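Side-chain contact in MxaA (Stigmatella aurantiaca, PDB 4W4T), which acts, through its NADPH-dependent terminal reductase domain, in myxalamid biosynthesis, probably releasing the finished chain by reduction to a primary alcohol: residues S161-A164 against A165-G169. Numbering follows the deposited sequence.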
# COMPACT_ATOMS: atom_id res chain seq x y z
N SER A 161 -4.87 0.37 -14.08
CA SER A 161 -5.52 1.33 -13.19
C SER A 161 -5.44 2.76 -13.73
O SER A 161 -6.19 3.64 -13.30
CB SER A 161 -4.89 1.29 -11.79
OG SER A 161 -4.96 -0.01 -11.22
N MSE A 162 -4.53 3.00 -14.66
CA MSE A 162 -4.31 4.36 -15.15
C MSE A 162 -4.63 4.47 -16.63
O MSE A 162 -4.50 5.55 -17.25
CB MSE A 162 -2.87 4.81 -14.86
CG MSE A 162 -2.71 5.35 -13.45
SE MSE A 162 -0.87 5.44 -12.86
CE MSE A 162 -0.59 3.51 -12.61
N ARG A 163 -5.05 3.35 -17.21
CA ARG A 163 -5.42 3.31 -18.62
C ARG A 163 -6.51 4.33 -18.97
O ARG A 163 -6.39 5.08 -19.94
CB ARG A 163 -5.85 1.89 -18.99
CG ARG A 163 -6.04 1.67 -20.47
CD ARG A 163 -6.37 0.20 -20.76
NE ARG A 163 -6.59 -0.01 -22.19
CZ ARG A 163 -7.76 0.15 -22.81
NH1 ARG A 163 -8.84 0.50 -22.13
NH2 ARG A 163 -7.84 -0.05 -24.12
N ALA A 164 -7.57 4.37 -18.16
CA ALA A 164 -8.69 5.27 -18.46
C ALA A 164 -8.26 6.74 -18.45
O ALA A 164 -8.53 7.46 -19.41
CB ALA A 164 -9.83 5.06 -17.46
N ALA A 165 -7.57 7.16 -17.39
CA ALA A 165 -7.22 8.57 -17.25
C ALA A 165 -6.07 8.99 -18.16
O ALA A 165 -6.11 10.07 -18.76
CB ALA A 165 -6.88 8.90 -15.81
N ASN A 166 -5.05 8.14 -18.28
CA ASN A 166 -3.84 8.54 -18.99
C ASN A 166 -3.85 8.16 -20.45
O ASN A 166 -3.45 8.96 -21.30
CB ASN A 166 -2.61 7.95 -18.27
CG ASN A 166 -2.47 8.49 -16.87
OD1 ASN A 166 -3.24 9.35 -16.44
ND2 ASN A 166 -1.50 7.96 -16.12
N VAL A 167 -4.34 6.97 -20.77
CA VAL A 167 -4.32 6.53 -22.15
C VAL A 167 -5.61 6.98 -22.84
O VAL A 167 -5.55 7.72 -23.81
CB VAL A 167 -4.16 4.99 -22.28
CG1 VAL A 167 -4.22 4.60 -23.75
CG2 VAL A 167 -2.83 4.54 -21.64
N LEU A 168 -6.76 6.55 -22.34
CA LEU A 168 -8.00 6.91 -23.01
C LEU A 168 -8.27 8.42 -22.88
O LEU A 168 -8.75 9.06 -23.84
CB LEU A 168 -9.17 6.10 -22.47
CG LEU A 168 -8.99 4.58 -22.61
CD1 LEU A 168 -10.28 3.88 -22.20
CD2 LEU A 168 -8.58 4.17 -24.03
N GLY A 169 -7.92 9.01 -21.74
CA GLY A 169 -8.10 10.43 -21.55
C GLY A 169 -7.32 11.24 -22.60
O GLY A 169 -7.84 12.20 -23.16
O HOH W 1 -7.41 5.69 -14.97
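Met162 O takes the amide of Asn166 at 2.8 Å in a regular helical bond, but one residue on the turn widens to a pi-type one, where Arg163 O accepts both Val167 N and Leu168 N. Leu168 N lies 2.8 Å from Arg163 O, nearly in line with the Arg163 C=O, while Val167 N comes from above that carbonyl plane. The i-to-i+5 spacing continues in a weak bond from Gly169 N to Ala164 O. At 161-165 a water takes the place of the direct i-to-i+4 bond, donating to Ser161 O and accepting from Ala165 N.

On one flank Met162, a selenomethionine, and Asn166 lie side by side and point the same way, with Asn166 ND2 3.7 Å from Met162 CB. With CG beside its own backbone N (chi1 -63°), the Asn166 amide is set alongside that chain, and both its ends are engaged beyond this turn: OD1 accepts from Leu152 N, and ND2 is bonded to Ser221 OG. With alanine in its place, Leu152 N and Ser221 OG would probably lose these partners and a gap would open beside the selenomethionine chain.

Arg163 leaves in another direction, CG anti to the backbone N (chi1 -171°) and extended as far as NE. Leu168 crosses it at a slant: CD1 comes within 3.7 Å of Arg163 NH1, while CD2 sits over one guanidinium face, displaced toward its rim. The charge itself is matched by Asp35, in a salt bridge through NE.

All of this belongs to helix 159-177, the crossover between parallel strands 145-148 and 185-188 of the Rossmann sheet. Asn166 and Ala165 rest against the loops carrying the NADPH-binding residues Ala151 and Ile124, while Val167 packs against Val224 and Leu228 of helix 217-234.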